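Local coordinates for FAD:protein FMN transferase (Pseudomonas stutzeri ATCC 14405 = CCUG 16156, PDB 5MGY) that probably transfers the FMN part of FAD to a threonine of target proteins with magnesium, and matures NosR, which nitrous oxide reduction requires, at residues F98-P104 with Q152-I158; G185-G191 with L219-S225; D237-Y241 with I253-A258. All blocks are in the same frame, centred on the assembly; numbering follows the deposited sequence.

Interaction 1 of 3, residues F98-P104 with Q152-I158; sequences FDLTLEP and QLDFNSI. With MG (magnesium ion), chain I.
The L100 side chain packs against D154 and F155, and it can be followed atom by atom. CB sits 3.9 Å from the carbonyl O of D154. CG stands opposite the carbonyl carbon (chi1 -56°), and from there the two methyls diverge. CD1 goes to the F155 ring, 3.9 Å from its CE1. CD2 rests 3.5 Å from the O of D154 and reaches toward the CD1 methyl of I158. The F155 side chain also touches helix 78-93 and V62 of helix 61-67. The backbone of L100 adds a polar tie, with D154 N donating to L100 O at 2.9 Å.

Apart from E103 and P104, which open helix 103-108, both segments lack regular structure, and each holds an Asx turn. D154 OD2 accepts from N156 N at 2.8 Å, an Asx turn just ahead of the metal ligand S157. D99 OD2 takes both the N and the OG1 of T101, the two donors arriving from the same face of its carboxylate plane. T101 OG1 is also bonded to G134 N.

At the other end, the F98 ring crosses the I158 side chain at about a right angle, CE1 lying 3.7 Å from CG2. The residue before I158, S157, binds magnesium through its carbonyl O at 2.4 Å, and D271 and T275 supply the two remaining protein ligands of the ion.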
loop_
_atom_site.group_PDB
_atom_site.type_symbol
_atom_site.label_atom_id
_atom_site.label_comp_id
_atom_site.label_asym_id
_atom_site.label_seq_id
_atom_site.Cartn_x
_atom_site.Cartn_y
_atom_site.Cartn_z
ATOM N N PHE A 98 -2.616 -4.315 -10.966
ATOM C CA PHE A 98 -3.082 -3.246 -10.100
ATOM C C PHE A 98 -4.365 -2.670 -10.664
ATOM O O PHE A 98 -4.365 -2.161 -11.796
ATOM C CB PHE A 98 -2.032 -2.110 -9.957
ATOM C CG PHE A 98 -2.448 -1.041 -9.001
ATOM C CD1 PHE A 98 -2.101 -1.110 -7.663
ATOM C CD2 PHE A 98 -3.276 -0.005 -9.413
ATOM C CE1 PHE A 98 -2.531 -0.148 -6.754
ATOM C CE2 PHE A 98 -3.723 0.947 -8.508
ATOM C CZ PHE A 98 -3.346 0.878 -7.176
ATOM N N ASP A 99 -5.419 -2.681 -9.844
ATOM C CA ASP A 99 -6.737 -2.180 -10.231
ATOM C C ASP A 99 -7.468 -1.530 -9.018
ATOM O O ASP A 99 -7.823 -2.185 -8.003
ATOM C CB ASP A 99 -7.564 -3.349 -10.855
ATOM C CG ASP A 99 -8.613 -2.885 -11.898
ATOM O OD1 ASP A 99 -8.705 -3.489 -12.982
ATOM O OD2 ASP A 99 -9.334 -1.903 -11.678
ATOM N N LEU A 100 -7.776 -0.261 -9.158
ATOM C CA LEU A 100 -8.648 0.420 -8.161
ATOM C C LEU A 100 -10.157 0.061 -8.168
ATOM O O LEU A 100 -10.867 0.512 -7.276
ATOM C CB LEU A 100 -8.534 1.929 -8.337
ATOM C CG LEU A 100 -7.106 2.457 -8.248
ATOM C CD1 LEU A 100 -7.016 3.886 -8.690
ATOM C CD2 LEU A 100 -6.608 2.353 -6.812
ATOM N N THR A 101 -10.624 -0.734 -9.137
ATOM C CA THR A 101 -12.013 -0.855 -9.428
ATOM C C THR A 101 -12.561 -2.185 -9.012
ATOM O O THR A 101 -13.521 -2.677 -9.601
ATOM C CB THR A 101 -12.305 -0.618 -10.932
ATOM O OG1 THR A 101 -11.919 -1.713 -11.745
ATOM C CG2 THR A 101 -11.578 0.555 -11.417
ATOM N N LEU A 102 -12.030 -2.755 -7.952
ATOM C CA LEU A 102 -12.492 -4.089 -7.557
ATOM C C LEU A 102 -13.592 -4.085 -6.521
ATOM O O LEU A 102 -14.057 -5.155 -6.131
ATOM C CB LEU A 102 -11.305 -4.918 -7.055
ATOM C CG LEU A 102 -10.450 -5.629 -8.112
ATOM C CD1 LEU A 102 -10.477 -5.016 -9.507
ATOM C CD2 LEU A 102 -9.023 -5.664 -7.592
ATOM N N GLU A 103 -14.038 -2.915 -6.091
ATOM C CA GLU A 103 -14.974 -2.883 -4.963
ATOM C C GLU A 103 -16.217 -3.774 -5.125
ATOM O O GLU A 103 -16.632 -4.378 -4.150
ATOM C CB GLU A 103 -15.360 -1.429 -4.601
ATOM C CG GLU A 103 -16.316 -1.254 -3.420
ATOM C CD GLU A 103 -15.710 -0.822 -2.081
ATOM O OE1 GLU A 103 -14.567 -1.161 -1.663
ATOM O OE2 GLU A 103 -16.483 -0.155 -1.378
ATOM N N PRO A 104 -16.783 -3.874 -6.346
ATOM C CA PRO A 104 -17.897 -4.792 -6.548
ATOM C C PRO A 104 -17.520 -6.242 -6.413
ATOM O O PRO A 104 -18.357 -7.022 -5.984
ATOM C CB PRO A 104 -18.348 -4.502 -7.972
ATOM C CG PRO A 104 -17.845 -3.108 -8.254
ATOM C CD PRO A 104 -16.513 -3.083 -7.561
ATOM N N GLN A 152 -17.060 1.129 -8.867
ATOM C CA GLN A 152 -16.842 1.448 -7.480
ATOM C C GLN A 152 -15.340 1.367 -7.171
ATOM O O GLN A 152 -14.703 0.327 -7.373
ATOM C CB GLN A 152 -17.693 0.542 -6.646
ATOM C CG GLN A 152 -19.135 0.645 -7.068
ATOM C CD GLN A 152 -20.054 0.114 -5.981
ATOM O OE1 GLN A 152 -20.107 -1.099 -5.722
ATOM N NE2 GLN A 152 -20.760 1.027 -5.307
ATOM N N LEU A 153 -14.801 2.499 -6.727
ATOM C CA LEU A 153 -13.410 2.623 -6.410
ATOM C C LEU A 153 -13.083 2.218 -5.008
ATOM O O LEU A 153 -13.937 2.226 -4.130
ATOM C CB LEU A 153 -12.969 4.046 -6.638
ATOM C CG LEU A 153 -13.211 4.564 -8.073
ATOM C CD1 LEU A 153 -12.557 5.923 -8.292
ATOM C CD2 LEU A 153 -12.745 3.572 -9.103
ATOM N N ASP A 154 -11.840 1.788 -4.836
ATOM C CA ASP A 154 -11.247 1.429 -3.529
ATOM C C ASP A 154 -9.743 1.763 -3.597
ATOM O O ASP A 154 -9.025 1.308 -4.487
ATOM C CB ASP A 154 -11.431 -0.064 -3.189
ATOM C CG ASP A 154 -11.048 -0.400 -1.738
ATOM O OD1 ASP A 154 -11.813 -1.085 -0.985
ATOM O OD2 ASP A 154 -9.984 0.058 -1.328
ATOM N N PHE A 155 -9.272 2.524 -2.632
ATOM C CA PHE A 155 -7.962 3.069 -2.705
ATOM C C PHE A 155 -6.997 2.378 -1.754
ATOM O O PHE A 155 -5.851 2.819 -1.611
ATOM C CB PHE A 155 -8.041 4.609 -2.425
ATOM C CG PHE A 155 -8.559 5.398 -3.602
ATOM C CD1 PHE A 155 -7.767 5.600 -4.739
ATOM C CD2 PHE A 155 -9.834 5.900 -3.581
ATOM C CE1 PHE A 155 -8.270 6.276 -5.831
ATOM C CE2 PHE A 155 -10.342 6.584 -4.663
ATOM C CZ PHE A 155 -9.565 6.768 -5.801
ATOM N N ASN A 156 -7.434 1.289 -1.122
ATOM C CA ASN A 156 -6.711 0.692 0.018
ATOM C C ASN A 156 -5.370 0.156 -0.397
ATOM O O ASN A 156 -4.465 0.179 0.376
ATOM C CB ASN A 156 -7.513 -0.410 0.746
ATOM C CG ASN A 156 -8.170 0.050 2.056
ATOM O OD1 ASN A 156 -7.679 0.908 2.774
ATOM N ND2 ASN A 156 -9.245 -0.592 2.393
ATOM N N SER A 157 -5.203 -0.252 -1.635
ATOM C CA SER A 157 -3.947 -0.847 -2.068
ATOM C C SER A 157 -2.801 0.175 -2.097
ATOM O O SER A 157 -1.618 -0.233 -1.930
ATOM C CB SER A 157 -4.124 -1.546 -3.423
ATOM O OG SER A 157 -4.477 -0.613 -4.396
ATOM N N ILE A 158 -3.159 1.460 -2.278
ATOM C CA ILE A 158 -2.227 2.633 -2.156
ATOM C C ILE A 158 -2.367 3.726 -1.050
ATOM O O ILE A 158 -1.445 4.559 -0.890
ATOM C CB ILE A 158 -2.038 3.388 -3.485
ATOM C CG1 ILE A 158 -3.340 3.784 -4.125
ATOM C CG2 ILE A 158 -1.334 2.504 -4.432
ATOM C CD1 ILE A 158 -3.187 4.669 -5.387
HETATM MG MG MG I . -1.169 -2.137 -0.628
#

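Interaction 2 of 3, residues G185-G191 with L219-S225; sequences GELKAEG and LDGMGVS
L187 and V224 form a hydrogen-bonded antiparallel pair in which both backbone groups of each residue are used: V224 N donates to L187 O at 2.7 Å, and L187 N donates to V224 O at 3.2 Å with an angle of 166° at the hydrogen. K188 and G223 follow as a non-hydrogen-bonded pair. Beyond them, A189 O is satisfied by G221 N at 2.8 Å, where the chain bends at the positive phi of G221. A last bond closes the end of the pairing: G191 N meets D220 OD2 at 3.1 Å, approaching from well above the carboxylate plane.

These are neighbouring strands, 186-190 and 222-227, in the eight-stranded antiparallel sheet. On one face, L187 CD1 meets L219 CD1, their side chains crossing at about a right angle, and A189 CB lies 4.0 Å from L219 CB; strand 199-205 touches the same three residues. On the other face, the fully extended K188 chain runs along the opposite backbone. Its CB is 3.6 Å from G223 CA, a close approach made over a residue without a side chain, and its NZ ends on K265 O. E190 OE2 is likewise paired outside the contact, in a salt bridge to K172.

At the end nearer the magnesium, S225 OG donates to E186 OE2 at 2.9 Å, using the anti lone pair of that oxygen. E186 bends at chi2 (61°), which brings its carboxylate round to the serine. The nearest atoms of this side chain and the magnesium are about 5 Å apart, so the ion is not coordinated by it. The geometry is consistent with a second-shell position, in which the serine bond probably helps to fix the carboxylate near the metal ligand D271, which S225 also touches.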
loop_
_atom_site.group_PDB
_atom_site.type_symbol
_atom_site.label_atom_id
_atom_site.label_comp_id
_atom_site.label_asym_id
_atom_site.label_seq_id
_atom_site.Cartn_x
_atom_site.Cartn_y
_atom_site.Cartn_z
ATOM N N GLY A 185 2.095 -0.179 8.632
ATOM C CA GLY A 185 3.069 -1.053 8.046
ATOM C C GLY A 185 3.882 -0.462 6.933
ATOM O O GLY A 185 5.074 -0.717 6.860
ATOM N N GLU A 186 3.277 0.333 6.067
ATOM C CA GLU A 186 4.054 1.102 5.084
ATOM C C GLU A 186 4.921 2.116 5.820
ATOM O O GLU A 186 4.502 2.696 6.803
ATOM C CB GLU A 186 3.139 1.861 4.083
ATOM C CG GLU A 186 2.618 1.009 2.949
ATOM C CD GLU A 186 1.774 -0.151 3.403
ATOM O OE1 GLU A 186 1.087 0.014 4.436
ATOM O OE2 GLU A 186 1.786 -1.228 2.737
ATOM N N LEU A 187 6.130 2.332 5.326
ATOM C CA LEU A 187 7.008 3.292 5.911
ATOM C C LEU A 187 8.083 3.789 5.011
ATOM O O LEU A 187 8.392 3.208 3.983
ATOM C CB LEU A 187 7.619 2.747 7.181
ATOM C CG LEU A 187 8.568 1.555 7.222
ATOM C CD1 LEU A 187 9.977 1.894 6.722
ATOM C CD2 LEU A 187 8.651 1.043 8.673
ATOM N N LYS A 188 8.667 4.899 5.447
ATOM C CA LYS A 188 9.807 5.489 4.790
ATOM C C LYS A 188 10.694 6.238 5.808
ATOM O O LYS A 188 10.227 6.790 6.796
ATOM C CB LYS A 188 9.322 6.377 3.666
ATOM C CG LYS A 188 10.416 7.082 2.921
ATOM C CD LYS A 188 9.920 7.823 1.683
ATOM C CE LYS A 188 11.100 8.598 1.092
ATOM N NZ LYS A 188 10.876 9.552 -0.001
ATOM N N ALA A 189 11.984 6.239 5.563
ATOM C CA ALA A 189 12.868 6.969 6.405
ATOM C C ALA A 189 13.922 7.666 5.599
ATOM O O ALA A 189 14.244 7.245 4.483
ATOM C CB ALA A 189 13.518 6.025 7.416
ATOM N N GLU A 190 14.482 8.709 6.214
ATOM C CA GLU A 190 15.549 9.516 5.600
ATOM C C GLU A 190 16.435 10.156 6.639
ATOM O O GLU A 190 16.075 10.236 7.794
ATOM C CB GLU A 190 14.935 10.589 4.751
ATOM C CG GLU A 190 15.897 11.297 3.847
ATOM C CD GLU A 190 15.235 11.805 2.609
ATOM O OE1 GLU A 190 15.979 12.379 1.806
ATOM O OE2 GLU A 190 13.985 11.658 2.431
ATOM N N GLY A 191 17.623 10.558 6.220
ATOM C CA GLY A 191 18.608 11.097 7.114
ATOM C C GLY A 191 19.246 10.057 8.005
ATOM O O GLY A 191 19.160 8.848 7.754
ATOM N N LEU A 219 17.409 2.421 5.487
ATOM C CA LEU A 219 16.570 3.252 4.636
ATOM C C LEU A 219 17.032 4.678 4.711
ATOM O O LEU A 219 17.099 5.258 5.800
ATOM C CB LEU A 219 15.119 3.180 5.076
ATOM C CG LEU A 219 14.434 1.812 4.979
ATOM C CD1 LEU A 219 13.072 1.820 5.627
ATOM C CD2 LEU A 219 14.264 1.394 3.548
ATOM N N ASP A 220 17.378 5.248 3.569
ATOM C CA ASP A 220 17.774 6.665 3.501
ATOM C C ASP A 220 17.190 7.205 2.199
ATOM O O ASP A 220 17.814 7.175 1.165
ATOM C CB ASP A 220 19.318 6.854 3.572
ATOM C CG ASP A 220 19.780 8.371 3.690
ATOM O OD1 ASP A 220 21.012 8.641 3.719
ATOM O OD2 ASP A 220 18.953 9.302 3.755
ATOM N N GLY A 221 15.962 7.688 2.277
ATOM C CA GLY A 221 15.257 8.235 1.131
ATOM C C GLY A 221 14.433 7.198 0.418
ATOM O O GLY A 221 14.085 7.386 -0.726
ATOM N N MET A 222 14.043 6.139 1.121
ATOM C CA MET A 222 13.349 5.013 0.498
ATOM C C MET A 222 12.176 4.549 1.357
ATOM O O MET A 222 12.322 4.412 2.568
ATOM C CB MET A 222 14.364 3.848 0.339
ATOM C CG MET A 222 15.505 4.093 -0.640
ATOM S SD MET A 222 14.814 4.025 -2.277
ATOM C CE MET A 222 16.216 3.539 -3.283
ATOM N N GLY A 223 11.050 4.242 0.705
ATOM C CA GLY A 223 9.859 3.683 1.375
ATOM C C GLY A 223 9.762 2.192 1.132
ATOM O O GLY A 223 10.314 1.701 0.173
ATOM N N VAL A 224 9.062 1.491 2.014
ATOM C CA VAL A 224 8.970 0.045 2.020
ATOM C C VAL A 224 7.522 -0.315 2.200
ATOM O O VAL A 224 6.780 0.322 2.987
ATOM C CB VAL A 224 9.760 -0.536 3.217
ATOM C CG1 VAL A 224 9.536 -2.035 3.451
ATOM C CG2 VAL A 224 11.230 -0.315 2.966
ATOM N N SER A 225 7.091 -1.364 1.516
ATOM C CA SER A 225 5.733 -1.816 1.724
ATOM C C SER A 225 5.702 -3.305 1.641
ATOM O O SER A 225 6.302 -3.867 0.734
ATOM C CB SER A 225 4.826 -1.216 0.663
ATOM O OG SER A 225 3.599 -1.921 0.610
#

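Interaction 3 of 3, residues D237-Y241 with I253-A258; sequences DGRRY and IEHHLA
R240 reaches straight from its strand to the loop before strand 257-264 and to the first residue of that strand, and the contact is organised by how its guanidinium is turned. CG stands anti to the backbone N (chi1 169°), and the chain stays extended as far as NE, carrying the flat group past E254 to the carbonyls beyond. Near the root, CB lies 3.7 Å from E254 O. At the tip, NH2 serves two acceptors. H255 O lies close to the guanidinium plane and is bonded at 2.9 Å, with an angle of 166° at the hydrogen. L257 O is more tilted from that plane and lies 2.6 Å from NH2; NH1 adds a weak bond to the same oxygen. Relative to both carbonyl groups, NH2 lies well out of the plane.

I253 meets the group in a different way. Its CD1 methyl sits over one guanidinium face, 3.5 Å from NH2 and displaced toward the rim. The H255 ring comes near the same nitrogen obliquely, CD2 being 3.5 Å from NH2, while the ring itself packs on M278 and P282 of helix 267-292.

R239 and E254 approach more loosely. Their guanidinium and carboxylate planes are 33° apart, and R239 NH2 is 4.1 Å from E254 OE2, beyond salt-bridge range; the closer approach is from R239 CD to that oxygen.

The D237-G238 pair, with both residues in left-handed conformation, is consistent with a type I' turn between strands 234-236 and 239-241, although D237 is poorly ordered. The arrangement is that of a short beta hairpin with a two-residue loop, joined through an arginine and main-chain carbonyls to the start of a strand of the main sheet.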
loop_
_atom_site.group_PDB
_atom_site.type_symbol
_atom_site.label_atom_id
_atom_site.label_comp_id
_atom_site.label_asym_id
_atom_site.label_seq_id
_atom_site.Cartn_x
_atom_site.Cartn_y
_atom_site.Cartn_z
ATOM N N ASP A 237 -9.505 -26.202 2.996
ATOM C CA ASP A 237 -9.627 -27.461 2.237
ATOM C C ASP A 237 -8.454 -27.803 1.299
ATOM O O ASP A 237 -8.672 -28.401 0.262
ATOM C CB ASP A 237 -10.955 -27.489 1.448
ATOM C CG ASP A 237 -12.149 -27.584 2.340
ATOM O OD1 ASP A 237 -12.449 -28.712 2.746
ATOM O OD2 ASP A 237 -12.769 -26.536 2.635
ATOM N N GLY A 238 -7.224 -27.431 1.656
ATOM C CA GLY A 238 -6.051 -27.715 0.805
ATOM C C GLY A 238 -5.893 -26.780 -0.392
ATOM O O GLY A 238 -5.019 -27.002 -1.233
ATOM N N ARG A 239 -6.743 -25.747 -0.460
ATOM C CA ARG A 239 -6.708 -24.713 -1.485
ATOM C C ARG A 239 -6.455 -23.391 -0.756
ATOM O O ARG A 239 -6.996 -23.153 0.308
ATOM C CB ARG A 239 -8.038 -24.658 -2.231
ATOM C CG ARG A 239 -8.007 -23.753 -3.452
ATOM C CD ARG A 239 -9.389 -23.493 -4.032
ATOM N NE ARG A 239 -10.229 -24.696 -4.056
ATOM C CZ ARG A 239 -10.250 -25.647 -5.002
ATOM N NH1 ARG A 239 -11.060 -26.685 -4.876
ATOM N NH2 ARG A 239 -9.500 -25.596 -6.090
ATOM N N ARG A 240 -5.661 -22.515 -1.334
ATOM C CA ARG A 240 -5.310 -21.291 -0.617
ATOM C C ARG A 240 -6.457 -20.286 -0.392
ATOM O O ARG A 240 -7.146 -19.894 -1.316
ATOM C CB ARG A 240 -4.218 -20.542 -1.341
ATOM C CG ARG A 240 -4.021 -19.153 -0.778
ATOM C CD ARG A 240 -2.717 -18.537 -1.124
ATOM N NE ARG A 240 -2.420 -17.419 -0.235
ATOM C CZ ARG A 240 -1.506 -16.488 -0.503
ATOM N NH1 ARG A 240 -1.306 -15.506 0.356
ATOM N NH2 ARG A 240 -0.788 -16.527 -1.641
ATOM N N TYR A 241 -6.596 -19.860 0.851
ATOM C CA TYR A 241 -7.550 -18.823 1.263
ATOM C C TYR A 241 -6.901 -17.414 1.453
ATOM O O TYR A 241 -5.942 -17.242 2.206
ATOM C CB TYR A 241 -8.271 -19.249 2.559
ATOM C CG TYR A 241 -9.503 -18.433 2.774
ATOM C CD1 TYR A 241 -10.764 -18.926 2.358
ATOM C CD2 TYR A 241 -9.416 -17.148 3.390
ATOM C CE1 TYR A 241 -11.899 -18.120 2.525
ATOM C CE2 TYR A 241 -10.506 -16.328 3.561
ATOM C CZ TYR A 241 -11.738 -16.791 3.143
ATOM O OH TYR A 241 -12.779 -15.933 3.377
ATOM N N ILE A 253 -6.862 -15.523 -5.536
ATOM C CA ILE A 253 -5.612 -16.038 -5.952
ATOM C C ILE A 253 -5.411 -17.429 -5.392
ATOM O O ILE A 253 -5.778 -17.699 -4.249
ATOM C CB ILE A 253 -4.452 -15.143 -5.497
ATOM C CG1 ILE A 253 -4.479 -14.920 -3.973
ATOM C CG2 ILE A 253 -4.484 -13.834 -6.247
ATOM C CD1 ILE A 253 -3.126 -14.552 -3.432
ATOM N N GLU A 254 -4.812 -18.280 -6.223
ATOM C CA GLU A 254 -4.547 -19.676 -5.903
ATOM C C GLU A 254 -3.132 -19.946 -5.460
ATOM O O GLU A 254 -2.915 -20.911 -4.787
ATOM C CB GLU A 254 -4.839 -20.532 -7.145
ATOM C CG GLU A 254 -6.307 -20.471 -7.577
ATOM C CD GLU A 254 -7.020 -21.827 -7.573
ATOM O OE1 GLU A 254 -6.505 -22.847 -8.091
ATOM O OE2 GLU A 254 -8.125 -21.846 -7.037
ATOM N N HIS A 255 -2.198 -19.089 -5.860
ATOM C CA HIS A 255 -0.740 -19.343 -5.781
ATOM C C HIS A 255 -0.156 -19.248 -4.369
ATOM O O HIS A 255 -0.832 -18.884 -3.411
ATOM C CB HIS A 255 -0.001 -18.339 -6.654
ATOM C CG HIS A 255 -0.137 -16.930 -6.176
ATOM N ND1 HIS A 255 -0.727 -15.946 -6.938
ATOM C CD2 HIS A 255 0.197 -16.343 -5.003
ATOM C CE1 HIS A 255 -0.716 -14.814 -6.271
ATOM N NE2 HIS A 255 -0.164 -15.030 -5.094
ATOM N N HIS A 256 1.139 -19.503 -4.273
ATOM C CA HIS A 256 1.776 -19.697 -2.986
ATOM C C HIS A 256 2.539 -18.495 -2.396
ATOM O O HIS A 256 3.109 -18.628 -1.360
ATOM C CB HIS A 256 2.699 -20.897 -3.103
ATOM C CG HIS A 256 1.997 -22.193 -3.440
ATOM N ND1 HIS A 256 0.977 -22.729 -2.666
ATOM C CD2 HIS A 256 2.222 -23.089 -4.433
ATOM C CE1 HIS A 256 0.581 -23.870 -3.189
ATOM N NE2 HIS A 256 1.319 -24.111 -4.260
ATOM N N LEU A 257 2.605 -17.345 -3.056
ATOM C CA LEU A 257 3.266 -16.152 -2.473
ATOM C C LEU A 257 2.627 -15.677 -1.175
ATOM O O LEU A 257 1.471 -15.291 -1.171
ATOM C CB LEU A 257 3.249 -15.001 -3.467
ATOM C CG LEU A 257 4.038 -13.745 -3.122
ATOM C CD1 LEU A 257 5.475 -14.115 -2.791
ATOM C CD2 LEU A 257 4.011 -12.803 -4.321
ATOM N N ALA A 258 3.381 -15.712 -0.074
ATOM C CA ALA A 258 2.846 -15.423 1.261
ATOM C C ALA A 258 3.079 -13.969 1.720
ATOM O O ALA A 258 2.311 -13.407 2.500
ATOM C CB ALA A 258 3.443 -16.373 2.281
#

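The three contacts follow one another along the chain, each closing before the next opens. Interactions 1 and 2 lie on opposite sides of the chain's centre, their centres 24 Å apart but their nearest atoms only about 6 Å apart. The magnesium site connects them: interaction 1 supplies the ligand S157, and interaction 2 brings E186 close to D271. Interactions 2 and 3, with centres 30 Å apart, reach adjacent strands of the main sheet, 222-227 and 257-264. Interaction 3 is 21 Å from interaction 1 between centres, and it ties a peripheral hairpin to that sheet away from the metal.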